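Long-range contacts in chitinase (Thermococcus kodakarensis KOD1, PDB 5DHD), which hydrolyses chitin, and is represented by one of its chitin-binding domains, which probably holds the enzyme on its insoluble substrate: residues G7-K12 with E86-Y91; V23-G28 with P71-G76; G29-V34 with L90-Q95. All blocks are in the same frame, centred on the assembly; numbering follows the deposited sequence.

In the fold
The domain is a beta sandwich of two antiparallel sheets. One holds strands 9-15, 19-26, 72-79 and 45-49; the other holds 51-56, 59-64, 34-39, 85-92 and 95-99. Contact 1 joins the two sheets across the core. Contact 2 pairs neighbouring strands within the first sheet. Contact 3 ties the end of the 27-33 loop and the next strand to strand 85-92 in the second. The centres lie about 10 to 12 Å apart. Along the chain contact 2 falls between the segments of contact 1, while the segments of contacts 2 and 3 alternate. Contacts 1 and 3 share Leu90 and Tyr91. Trp33 packs against Leu25, Leu27 and Phe75, so the three contacts tie distant chain parts around one core.

Contact 1. Residues G7-K12 with E86-Y91; sequences GSLSVK and EAIYLY. With PE3 (3,6,9,12,15,18,21,24,27,30,33,36,39-tridecaoxahentetracontane-1,41-diol), chain D; PE3 (3,6,9,12,15,18,21,24,27,30,33,36,39-tridecaoxahentetracontane-1,41-diol), chain E; PE3 (3,6,9,12,15,18,21,24,27,30,33,36,39-tridecaoxahentetracontane-1,41-diol), chain I; PE3 (3,6,9,12,15,18,21,24,27,30,33,36,39-tridecaoxahentetracontane-1,41-diol), chain F.
Leu9 and Ile88 face each other across the core, and their side chains cross at about a right angle. The branch that touches is Leu9 CD2, which lies 4.0 Å from Ile88 CG2. The same methyl also rests 3.8 Å from the backbone atom Ile88 O. Leu9 CG is trans to the backbone N (chi1 177°), which helps bring this methyl to the opposite strand. Val11 and Ile88 meet tip to tip. Here Ile88 CD1 touches both valine methyls and is 4.1 Å from Val11 CG1. Leu90 faces the start of the other segment, where its CD2 packs 3.4 Å from Ser8 OG. That hydroxyl is hydrogen-bonded to Lys5 O, so the methyl covers a polar atom that already has a partner.

The contact is the sheet-to-sheet packing of a beta sandwich. Strands 9-12 and 86-91 belong to different sheets and pass 8.8 Å apart at their axes, with directions 149° from one another. Leu25 and Val35, one from each sheet, pack on Leu90, and Trp100 packs on Leu9 and Ile88. At the start of its segment strand 86-91 has a classic beta bulge, with Glu86 and Ala87 both opposite Lys38.

Contacts with bound polyethylene glycol lie away from this interface. The polar ones are at Lys12 NZ, which, in one of two conformers, donates to several ether oxygens of one glycol molecule that curls around it much as a crown ether would. The bond from Lys12 NZ to O37 of that glycol is 2.8 Å long. Another glycol packs on the Tyr91 ring: its C14 stands 3.3 Å above the ring plane, over the centre. A third packs obliquely against the Tyr89 ring, with C27 of the glycol 3.7 Å from Tyr89 CZ.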
loop_
_atom_site.group_PDB
_atom_site.type_symbol
_atom_site.label_atom_id
_atom_site.label_comp_id
_atom_site.label_asym_id
_atom_site.label_seq_id
_atom_site.Cartn_x
_atom_site.Cartn_y
_atom_site.Cartn_z
ATOM N N GLY A 7 -8.071 10.321 -5.036
ATOM C CA GLY A 7 -7.162 10.482 -6.155
ATOM C C GLY A 7 -5.711 10.340 -5.731
ATOM O O GLY A 7 -4.814 10.306 -6.572
ATOM N N SER A 8 -5.470 10.251 -4.426
ATOM C CA SER A 8 -4.107 10.106 -3.934
ATOM C C SER A 8 -3.621 8.656 -3.932
ATOM O O SER A 8 -2.425 8.409 -3.799
ATOM C CB SER A 8 -3.975 10.732 -2.530
ATOM O OG SER A 8 -4.999 10.311 -1.646
ATOM N N LEU A 9 -4.537 7.700 -4.094
ATOM C CA LEU A 9 -4.172 6.278 -4.115
ATOM C C LEU A 9 -4.554 5.600 -5.436
ATOM O O LEU A 9 -5.723 5.603 -5.821
ATOM C CB LEU A 9 -4.872 5.514 -2.988
ATOM C CG LEU A 9 -4.667 3.989 -2.904
ATOM C CD1 LEU A 9 -3.173 3.652 -2.620
ATOM C CD2 LEU A 9 -5.535 3.440 -1.772
ATOM N N SER A 10 -3.571 5.016 -6.120
ATOM C CA SER A 10 -3.811 4.304 -7.384
ATOM C C SER A 10 -3.208 2.907 -7.271
ATOM O O SER A 10 -2.098 2.736 -6.795
ATOM C CB SER A 10 -3.196 5.072 -8.554
ATOM O OG SER A 10 -3.893 6.292 -8.743
ATOM N N VAL A 11 -3.968 1.918 -7.720
ATOM C CA VAL A 11 -3.550 0.529 -7.591
ATOM C C VAL A 11 -3.691 -0.322 -8.850
ATOM O O VAL A 11 -4.740 -0.318 -9.504
ATOM C CB VAL A 11 -4.386 -0.166 -6.485
ATOM C CG1 VAL A 11 -3.878 -1.587 -6.213
ATOM C CG2 VAL A 11 -4.363 0.673 -5.194
ATOM N N LYS A 12 -2.616 -1.027 -9.197
ATOM C CA LYS A 12 -2.625 -1.946 -10.341
ATOM C C LYS A 12 -2.449 -3.346 -9.759
ATOM O O LYS A 12 -1.559 -3.574 -8.940
ATOM C CB LYS A 12 -1.480 -1.654 -11.304
ATOM C CG LYS A 12 -1.167 -2.837 -12.209
ATOM C CD LYS A 12 0.197 -2.681 -12.860
ATOM C CE LYS A 12 0.065 -1.811 -14.062
ATOM N NZ LYS A 12 1.340 -1.420 -14.745
ATOM N N GLU A 86 -7.936 -7.438 0.441
ATOM C CA GLU A 86 -9.336 -7.067 0.592
ATOM C C GLU A 86 -9.528 -5.558 0.601
ATOM O O GLU A 86 -10.564 -5.062 0.156
ATOM C CB GLU A 86 -9.894 -7.634 1.890
ATOM C CG GLU A 86 -9.733 -9.140 1.997
ATOM C CD GLU A 86 -10.367 -9.713 3.243
ATOM O OE1 GLU A 86 -10.413 -9.009 4.275
ATOM O OE2 GLU A 86 -10.809 -10.878 3.187
ATOM N N ALA A 87 -8.541 -4.831 1.119
ATOM C CA ALA A 87 -8.626 -3.373 1.177
ATOM C C ALA A 87 -7.260 -2.732 1.382
ATOM O O ALA A 87 -6.361 -3.334 1.966
ATOM C CB ALA A 87 -9.549 -2.953 2.339
ATOM N N ILE A 88 -7.117 -1.506 0.885
ATOM C CA ILE A 88 -5.881 -0.744 1.029
ATOM C C ILE A 88 -6.288 0.653 1.484
ATOM O O ILE A 88 -7.144 1.290 0.863
ATOM C CB ILE A 88 -5.085 -0.651 -0.300
ATOM C CG1 ILE A 88 -4.706 -2.066 -0.789
ATOM C CG2 ILE A 88 -3.843 0.250 -0.101
ATOM C CD1 ILE A 88 -3.974 -2.089 -2.144
ATOM N N TYR A 89 -5.684 1.118 2.573
ATOM C CA TYR A 89 -5.992 2.434 3.125
ATOM C C TYR A 89 -4.765 3.336 3.118
ATOM O O TYR A 89 -3.682 2.911 3.516
ATOM C CB TYR A 89 -6.471 2.298 4.581
ATOM C CG TYR A 89 -7.662 1.375 4.762
ATOM C CD1 TYR A 89 -8.968 1.852 4.622
ATOM C CD2 TYR A 89 -7.477 0.030 5.051
ATOM C CE1 TYR A 89 -10.058 0.996 4.770
ATOM C CE2 TYR A 89 -8.553 -0.829 5.203
ATOM C CZ TYR A 89 -9.831 -0.333 5.061
ATOM O OH TYR A 89 -10.882 -1.193 5.234
ATOM N N LEU A 90 -4.940 4.577 2.674
ATOM C CA LEU A 90 -3.842 5.541 2.665
ATOM C C LEU A 90 -4.074 6.579 3.755
ATOM O O LEU A 90 -5.054 7.328 3.720
ATOM C CB LEU A 90 -3.723 6.249 1.318
ATOM C CG LEU A 90 -2.766 7.460 1.290
ATOM C CD1 LEU A 90 -1.313 7.040 1.552
ATOM C CD2 LEU A 90 -2.898 8.153 -0.074
ATOM N N TYR A 91 -3.164 6.608 4.721
ATOM C CA TYR A 91 -3.229 7.553 5.825
ATOM C C TYR A 91 -2.080 8.539 5.755
ATOM O O TYR A 91 -0.930 8.155 5.550
ATOM C CB TYR A 91 -3.170 6.843 7.178
ATOM C CG TYR A 91 -4.460 6.159 7.560
ATOM C CD1 TYR A 91 -5.489 6.873 8.182
ATOM C CD2 TYR A 91 -4.673 4.809 7.268
ATOM C CE1 TYR A 91 -6.705 6.252 8.502
ATOM C CE2 TYR A 91 -5.888 4.177 7.588
ATOM C CZ TYR A 91 -6.890 4.911 8.201
ATOM O OH TYR A 91 -8.083 4.307 8.530
HETATM C C42 PE3 D . -0.258 1.767 -13.846
HETATM C C41 PE3 D . -1.098 1.339 -15.031
HETATM O O40 PE3 D . -0.345 0.409 -15.802
HETATM C C39 PE3 D . -1.157 0.025 -16.905
HETATM C C38 PE3 D . -0.416 -0.986 -17.786
HETATM O O37 PE3 D . -0.116 -2.156 -17.046
HETATM C C36 PE3 D . 0.584 -3.086 -17.889
HETATM C C35 PE3 D . 0.938 -4.378 -17.096
HETATM O O34 PE3 D . 1.845 -4.063 -16.011
HETATM C C33 PE3 D . 2.150 -5.261 -15.265
HETATM C C32 PE3 D . 3.100 -4.926 -14.095
HETATM O O31 PE3 D . 3.549 -3.559 -14.128
HETATM C C30 PE3 D . 4.407 -3.359 -13.019
HETATM C C29 PE3 D . 4.937 -1.928 -12.995
HETATM O O28 PE3 D . 3.855 -1.011 -12.792
HETATM C C27 PE3 D . 4.426 0.300 -12.746
HETATM C C26 PE3 D . 3.337 1.344 -12.491
HETATM O O25 PE3 D . 2.565 1.020 -11.329
HETATM C C24 PE3 D . 1.639 2.091 -11.180
HETATM C C23 PE3 D . 0.764 1.878 -9.966
HETATM O O22 PE3 D . -0.581 2.160 -10.237
HETATM C C18 PE3 E . -7.083 1.575 10.868
HETATM C C17 PE3 E . -7.009 2.994 11.414
HETATM O O16 PE3 E . -5.777 3.532 10.961
HETATM C C15 PE3 E . -5.570 4.863 11.390
HETATM C C14 PE3 E . -4.218 5.286 10.851
HETATM O O13 PE3 E . -3.255 4.568 11.605
HETATM C C12 PE3 E . -1.975 4.901 11.103
HETATM C C11 PE3 E . -0.932 4.150 11.923
HETATM O O10 PE3 E . -1.191 2.757 11.979
HETATM C C9 PE3 E . -0.119 2.222 12.752
HETATM C C8 PE3 E . -0.204 0.714 12.942
HETATM O O7 PE3 E . -1.555 0.303 13.094
HETATM C C6 PE3 E . -1.509 -1.111 13.228
HETATM C C5 PE3 E . -2.899 -1.722 13.427
HETATM O O4 PE3 E . -3.846 -1.081 12.584
HETATM C C17 PE3 I . -6.192 11.491 -9.630
HETATM O O16 PE3 I . -5.557 10.450 -10.416
HETATM C C15 PE3 I . -4.939 9.567 -9.521
HETATM C C14 PE3 I . -4.264 8.493 -10.315
HETATM O O13 PE3 I . -2.841 8.732 -10.283
HETATM C C30 PE3 F . -13.489 1.799 -0.351
HETATM C C29 PE3 F . -12.537 1.130 0.639
HETATM O O28 PE3 F . -13.247 0.135 1.358
HETATM C C27 PE3 F . -12.333 -0.472 2.274
HETATM C C26 PE3 F . -13.057 -1.548 3.089
HETATM O O25 PE3 F . -13.255 -2.722 2.294
#

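Contact 2. Residues V23-G28 with P71-G76; sequences VTLNLG and PTATFG. With PE3 (3,6,9,12,15,18,21,24,27,30,33,36,39-tridecaoxahentetracontane-1,41-diol), chain D; PE3 (3,6,9,12,15,18,21,24,27,30,33,36,39-tridecaoxahentetracontane-1,41-diol), chain G.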
loop_
_atom_site.group_PDB
_atom_site.type_symbol
_atom_site.label_atom_id
_atom_site.label_comp_id
_atom_site.label_asym_id
_atom_site.label_seq_id
_atom_site.Cartn_x
_atom_site.Cartn_y
_atom_site.Cartn_z
ATOM N N VAL A 23 1.500 0.121 -6.413
ATOM C CA VAL A 23 0.822 1.278 -5.859
ATOM C C VAL A 23 1.498 2.602 -6.156
ATOM O O VAL A 23 2.712 2.733 -6.001
ATOM C CB VAL A 23 0.741 1.112 -4.318
ATOM C CG1 VAL A 23 0.038 2.324 -3.685
ATOM C CG2 VAL A 23 0.030 -0.183 -3.961
ATOM N N THR A 24 0.713 3.583 -6.588
ATOM C CA THR A 24 1.250 4.914 -6.823
ATOM C C THR A 24 0.463 5.878 -5.968
ATOM O O THR A 24 -0.774 5.867 -5.963
ATOM C CB THR A 24 1.088 5.350 -8.295
ATOM O OG1 THR A 24 1.923 4.529 -9.113
ATOM C CG2 THR A 24 1.513 6.807 -8.487
ATOM N N LEU A 25 1.199 6.690 -5.221
ATOM C CA LEU A 25 0.598 7.685 -4.359
ATOM C C LEU A 25 0.826 9.063 -4.959
ATOM O O LEU A 25 1.951 9.440 -5.272
ATOM C CB LEU A 25 1.203 7.643 -2.950
ATOM C CG LEU A 25 1.251 6.277 -2.267
ATOM C CD1 LEU A 25 1.902 6.431 -0.881
ATOM C CD2 LEU A 25 -0.168 5.674 -2.128
ATOM N N ASN A 26 -0.262 9.796 -5.125
ATOM C CA ASN A 26 -0.222 11.134 -5.676
ATOM C C ASN A 26 -0.545 12.048 -4.495
ATOM O O ASN A 26 -1.699 12.341 -4.247
ATOM C CB ASN A 26 -1.280 11.220 -6.778
ATOM C CG ASN A 26 -1.538 12.629 -7.227
ATOM O OD1 ASN A 26 -0.618 13.426 -7.343
ATOM N ND2 ASN A 26 -2.803 12.939 -7.505
ATOM N N LEU A 27 0.495 12.461 -3.764
ATOM C CA LEU A 27 0.321 13.285 -2.575
ATOM C C LEU A 27 0.449 14.792 -2.725
ATOM O O LEU A 27 -0.058 15.535 -1.885
ATOM C CB LEU A 27 1.306 12.790 -1.510
ATOM C CG LEU A 27 1.328 11.262 -1.338
ATOM C CD1 LEU A 27 2.394 10.909 -0.293
ATOM C CD2 LEU A 27 -0.060 10.725 -0.912
ATOM N N GLY A 28 1.129 15.242 -3.776
ATOM C CA GLY A 28 1.297 16.671 -3.983
ATOM C C GLY A 28 2.384 17.281 -3.114
ATOM O O GLY A 28 2.616 18.491 -3.155
ATOM N N PRO A 71 6.581 13.949 -4.035
ATOM C CA PRO A 71 5.130 14.119 -4.190
ATOM C C PRO A 71 4.402 12.920 -4.789
ATOM O O PRO A 71 3.234 12.677 -4.473
ATOM C CB PRO A 71 5.003 15.377 -5.045
ATOM C CG PRO A 71 6.252 15.351 -5.876
ATOM C CD PRO A 71 7.310 14.920 -4.880
ATOM N N THR A 72 5.085 12.189 -5.666
ATOM C CA THR A 72 4.509 11.001 -6.284
ATOM C C THR A 72 5.382 9.826 -5.867
ATOM O O THR A 72 6.555 9.746 -6.238
ATOM C CB THR A 72 4.485 11.099 -7.824
ATOM O OG1 THR A 72 3.741 12.269 -8.215
ATOM C CG2 THR A 72 3.789 9.884 -8.421
ATOM N N ALA A 73 4.810 8.926 -5.076
ATOM C CA ALA A 73 5.542 7.768 -4.588
ATOM C C ALA A 73 5.013 6.488 -5.210
ATOM O O ALA A 73 3.807 6.297 -5.329
ATOM C CB ALA A 73 5.409 7.688 -3.083
ATOM N N THR A 74 5.923 5.615 -5.615
ATOM C CA THR A 74 5.535 4.345 -6.202
ATOM C C THR A 74 6.245 3.216 -5.475
ATOM O O THR A 74 7.446 3.281 -5.226
ATOM C CB THR A 74 5.883 4.262 -7.713
ATOM O OG1 THR A 74 5.100 5.226 -8.440
ATOM C CG2 THR A 74 5.551 2.880 -8.270
ATOM N N PHE A 75 5.480 2.198 -5.097
ATOM C CA PHE A 75 6.045 1.030 -4.435
ATOM C C PHE A 75 5.180 -0.156 -4.799
ATOM O O PHE A 75 4.182 -0.009 -5.505
ATOM C CB PHE A 75 6.130 1.201 -2.894
ATOM C CG PHE A 75 4.803 1.161 -2.169
ATOM C CD1 PHE A 75 3.986 2.296 -2.119
ATOM C CD2 PHE A 75 4.368 -0.008 -1.532
ATOM C CE1 PHE A 75 2.772 2.263 -1.445
ATOM C CE2 PHE A 75 3.148 -0.032 -0.863
ATOM C CZ PHE A 75 2.355 1.113 -0.823
ATOM N N GLY A 76 5.564 -1.345 -4.360
ATOM C CA GLY A 76 4.748 -2.492 -4.694
ATOM C C GLY A 76 5.017 -3.667 -3.796
ATOM O O GLY A 76 5.981 -3.677 -3.023
HETATM C C42 PE3 D . -0.258 1.767 -13.846
HETATM C C41 PE3 D . -1.098 1.339 -15.031
HETATM O O40 PE3 D . -0.345 0.409 -15.802
HETATM C C39 PE3 D . -1.157 0.025 -16.905
HETATM C C38 PE3 D . -0.416 -0.986 -17.786
HETATM O O37 PE3 D . -0.116 -2.156 -17.046
HETATM C C36 PE3 D . 0.584 -3.086 -17.889
HETATM C C35 PE3 D . 0.938 -4.378 -17.096
HETATM O O34 PE3 D . 1.845 -4.063 -16.011
HETATM C C33 PE3 D . 2.150 -5.261 -15.265
HETATM C C32 PE3 D . 3.100 -4.926 -14.095
HETATM O O31 PE3 D . 3.549 -3.559 -14.128
HETATM C C30 PE3 D . 4.407 -3.359 -13.019
HETATM C C29 PE3 D . 4.937 -1.928 -12.995
HETATM O O28 PE3 D . 3.855 -1.011 -12.792
HETATM C C27 PE3 D . 4.426 0.300 -12.746
HETATM C C26 PE3 D . 3.337 1.344 -12.491
HETATM O O25 PE3 D . 2.565 1.020 -11.329
HETATM C C24 PE3 D . 1.639 2.091 -11.180
HETATM C C23 PE3 D . 0.764 1.878 -9.966
HETATM O O22 PE3 D . -0.581 2.160 -10.237
HETATM O O31 PE3 G . -3.374 14.963 -4.225
HETATM C C30 PE3 G . -4.373 14.678 -5.207
HETATM C C29 PE3 G . -5.574 14.012 -4.534
HETATM O O HOH W 1 1.793 14.293 -6.581
#
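Val23 and Phe75 form the tight part of this strand pair. Their side chains lie side by side and point the same way, into the core. Phe75 CG sits between its own N and carbonyl carbon (chi1 72°), which swings the ring across toward the neighbouring strand, over Val23. Val23 CB then makes a CH-pi contact over one ring face, 4.0 Å from the Phe75 centroid. Leu25 CD1 comes to the ring edge instead. Trp33 and Phe62 also meet this ring.

The backbones are held as a regular antiparallel ladder. Val23 with Phe75 and Leu25 with Ala73 are hydrogen-bonded pairs, and each is closed by two N-H...O bonds. The shortest runs from Leu25 N to Ala73 O, at 2.6 Å and almost straight (173°). Thr24 with Thr74 and Asn26 with Thr72 are non-hydrogen-bonded pairs.

The other face, with the threonines, is looser. Thr24 OG1 and Thr74 OG1 are 3.3 Å apart and share a weak hydrogen bond. Thr24 CG2 lies 3.8 Å from Thr72 CG2. At the end of the ladder, Pro71, which follows a cis peptide bond, accepts through its O a bond from Leu27 N at 2.8 Å. A weak one comes from Gly28 N at 3.4 Å. A water donates to Asn26 OD1 at 2.7 Å, accepts from Gly28 N, gives Pro71 O a weak bond and is also hydrogen-bonded to Thr72 OG1.

The chemistry thus splits by face: apolar and aromatic groups join this sheet to the core, while hydroxyls and water suit the outer side to solvent.

Contact 3. Residues G29-V34 with L90-Q95; sequences GTYDWV and LYVDGQ. With PE3 (3,6,9,12,15,18,21,24,27,30,33,36,39-tridecaoxahentetracontane-1,41-diol), chain E.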
loop_
_atom_site.group_PDB
_atom_site.type_symbol
_atom_site.label_atom_id
_atom_site.label_comp_id
_atom_site.label_asym_id
_atom_site.label_seq_id
_atom_site.Cartn_x
_atom_site.Cartn_y
_atom_site.Cartn_z
ATOM N N GLY A 29 3.048 16.441 -2.324
ATOM C CA GLY A 29 4.113 16.902 -1.451
ATOM C C GLY A 29 4.760 15.716 -0.764
ATOM O O GLY A 29 4.358 14.577 -1.003
ATOM N N THR A 30 5.754 15.967 0.085
ATOM C CA THR A 30 6.437 14.889 0.794
ATOM C C THR A 30 5.816 14.669 2.171
ATOM O O THR A 30 5.697 15.600 2.977
ATOM C CB THR A 30 7.941 15.167 0.943
ATOM O OG1 THR A 30 8.117 16.467 1.541
ATOM C CG2 THR A 30 8.635 15.144 -0.420
ATOM N N TYR A 31 5.425 13.426 2.437
ATOM C CA TYR A 31 4.779 13.067 3.694
ATOM C C TYR A 31 5.249 11.722 4.215
ATOM O O TYR A 31 5.766 10.892 3.465
ATOM C CB TYR A 31 3.266 12.928 3.479
ATOM C CG TYR A 31 2.553 14.186 3.072
ATOM C CD1 TYR A 31 2.028 15.047 4.040
ATOM C CD2 TYR A 31 2.395 14.528 1.725
ATOM C CE1 TYR A 31 1.365 16.213 3.681
ATOM C CE2 TYR A 31 1.730 15.703 1.355
ATOM C CZ TYR A 31 1.218 16.536 2.352
ATOM O OH TYR A 31 0.563 17.709 2.012
ATOM N N ASP A 32 5.055 11.506 5.510
ATOM C CA ASP A 32 5.389 10.226 6.105
ATOM C C ASP A 32 4.088 9.439 5.990
ATOM O O ASP A 32 3.378 9.217 6.972
ATOM C CB ASP A 32 5.797 10.404 7.570
ATOM C CG ASP A 32 7.131 11.127 7.702
ATOM O OD1 ASP A 32 8.073 10.718 7.013
ATOM O OD2 ASP A 32 7.234 12.087 8.485
ATOM N N TRP A 33 3.766 9.045 4.764
ATOM C CA TRP A 33 2.539 8.308 4.516
ATOM C C TRP A 33 2.534 6.921 5.130
ATOM O O TRP A 33 3.584 6.347 5.436
ATOM C CB TRP A 33 2.278 8.221 3.005
ATOM C CG TRP A 33 3.438 7.725 2.159
ATOM C CD1 TRP A 33 4.304 8.487 1.435
ATOM C CD2 TRP A 33 3.772 6.354 1.887
ATOM N NE1 TRP A 33 5.157 7.673 0.710
ATOM C CE2 TRP A 33 4.848 6.363 0.977
ATOM C CE3 TRP A 33 3.257 5.120 2.322
ATOM C CZ2 TRP A 33 5.432 5.178 0.488
ATOM C CZ3 TRP A 33 3.830 3.940 1.837
ATOM C CH2 TRP A 33 4.906 3.980 0.932
ATOM N N VAL A 34 1.329 6.395 5.321
ATOM C CA VAL A 34 1.140 5.073 5.886
ATOM C C VAL A 34 0.074 4.362 5.071
ATOM O O VAL A 34 -1.056 4.832 4.976
ATOM C CB VAL A 34 0.651 5.160 7.357
ATOM C CG1 VAL A 34 0.394 3.765 7.918
ATOM C CG2 VAL A 34 1.702 5.869 8.203
ATOM N N LEU A 90 -4.940 4.577 2.674
ATOM C CA LEU A 90 -3.842 5.541 2.665
ATOM C C LEU A 90 -4.074 6.579 3.755
ATOM O O LEU A 90 -5.054 7.328 3.720
ATOM C CB LEU A 90 -3.723 6.249 1.318
ATOM C CG LEU A 90 -2.766 7.460 1.290
ATOM C CD1 LEU A 90 -1.313 7.040 1.552
ATOM C CD2 LEU A 90 -2.898 8.153 -0.074
ATOM N N TYR A 91 -3.164 6.608 4.721
ATOM C CA TYR A 91 -3.229 7.553 5.825
ATOM C C TYR A 91 -2.080 8.539 5.755
ATOM O O TYR A 91 -0.930 8.155 5.550
ATOM C CB TYR A 91 -3.170 6.843 7.178
ATOM C CG TYR A 91 -4.460 6.159 7.560
ATOM C CD1 TYR A 91 -5.489 6.873 8.182
ATOM C CD2 TYR A 91 -4.673 4.809 7.268
ATOM C CE1 TYR A 91 -6.705 6.252 8.502
ATOM C CE2 TYR A 91 -5.888 4.177 7.588
ATOM C CZ TYR A 91 -6.890 4.911 8.201
ATOM O OH TYR A 91 -8.083 4.307 8.530
ATOM N N VAL A 92 -2.403 9.816 5.913
ATOM C CA VAL A 92 -1.399 10.868 5.908
ATOM C C VAL A 92 -1.704 11.761 7.103
ATOM O O VAL A 92 -2.801 12.314 7.219
ATOM C CB VAL A 92 -1.427 11.690 4.612
ATOM C CG1 VAL A 92 -0.429 12.875 4.725
ATOM C CG2 VAL A 92 -1.052 10.785 3.415
ATOM N N ASP A 93 -0.726 11.874 7.997
ATOM C CA ASP A 93 -0.858 12.677 9.203
ATOM C C ASP A 93 -2.100 12.305 10.012
ATOM O O ASP A 93 -2.783 13.172 10.560
ATOM C CB ASP A 93 -0.832 14.168 8.846
ATOM C CG ASP A 93 0.508 14.592 8.234
ATOM O OD1 ASP A 93 1.525 13.934 8.536
ATOM O OD2 ASP A 93 0.558 15.571 7.459
ATOM N N GLY A 94 -2.385 11.006 10.071
ATOM C CA GLY A 94 -3.520 10.517 10.833
ATOM C C GLY A 94 -4.883 10.561 10.168
ATOM O O GLY A 94 -5.861 10.078 10.742
ATOM N N GLN A 95 -4.965 11.135 8.971
ATOM C CA GLN A 95 -6.240 11.222 8.265
ATOM C C GLN A 95 -6.300 10.233 7.109
ATOM O O GLN A 95 -5.288 9.972 6.455
ATOM C CB GLN A 95 -6.439 12.620 7.696
ATOM C CG GLN A 95 -6.476 13.727 8.732
ATOM C CD GLN A 95 -6.859 15.057 8.113
ATOM O OE1 GLN A 95 -6.004 15.887 7.795
ATOM N NE2 GLN A 95 -8.157 15.258 7.920
HETATM C C18 PE3 E . -7.083 1.575 10.868
HETATM C C17 PE3 E . -7.009 2.994 11.414
HETATM O O16 PE3 E . -5.777 3.532 10.961
HETATM C C15 PE3 E . -5.570 4.863 11.390
HETATM C C14 PE3 E . -4.218 5.286 10.851
HETATM O O13 PE3 E . -3.255 4.568 11.605
HETATM C C12 PE3 E . -1.975 4.901 11.103
HETATM C C11 PE3 E . -0.932 4.150 11.923
HETATM O O10 PE3 E . -1.191 2.757 11.979
HETATM C C9 PE3 E . -0.119 2.222 12.752
HETATM C C8 PE3 E . -0.204 0.714 12.942
HETATM O O7 PE3 E . -1.555 0.303 13.094
HETATM C C6 PE3 E . -1.509 -1.111 13.228
HETATM C C5 PE3 E . -2.899 -1.722 13.427
HETATM O O4 PE3 E . -3.846 -1.081 12.584
HETATM O O HOH W 2 4.155 13.804 7.066
#
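Trp33 and Tyr31 press on Val92 from different positions along the loop. Trp33 CB lies 4.2 Å from Val92 CG2 and 4.0 Å from Leu90 CD1. The indole itself leads away from strand 90-92, because Trp33 CG is placed between its backbone N and carbonyl carbon (chi1 51°). There it packs on Leu25 and Leu27, and its NE1 is hydrogen-bonded to Asn68 O. Tyr31 crosses Val92 at about a right angle. Its ring atom CD1 is 3.4 Å from Val92 CG1, a close fit. The same tyrosine meets Trp97 edge-to-face.

Next to this apolar patch the two segments pair as strands. Val34 and Tyr91 form an antiparallel hydrogen-bonded pair. Val34 N gives a bond to Tyr91 O at 2.9 Å, and Tyr91 N returns one to Val34 O at 2.8 Å. This joins strands 34-39 and 85-92, neighbours in the larger sheet of the sandwich.

The polar edge lies where both segments turn. Asp32 is the centre of an inverse gamma turn, and Val92 to Gln95 make a type I' turn that leads into strand 95-99. Asp93 OD2 stands near the plane of the Tyr31 ring, at its edge, 3.8 Å from Tyr31 CD1. The carboxylate is turned 62° from the ring. A water links the two turns: it accepts from Asp32 N at 2.9 Å and donates to Asp93 OD1 at 3.0 Å. Asp32 OD1 forms a salt bridge with Arg69, which probably eases the effect of two acidic groups near one another at this solvent-facing end.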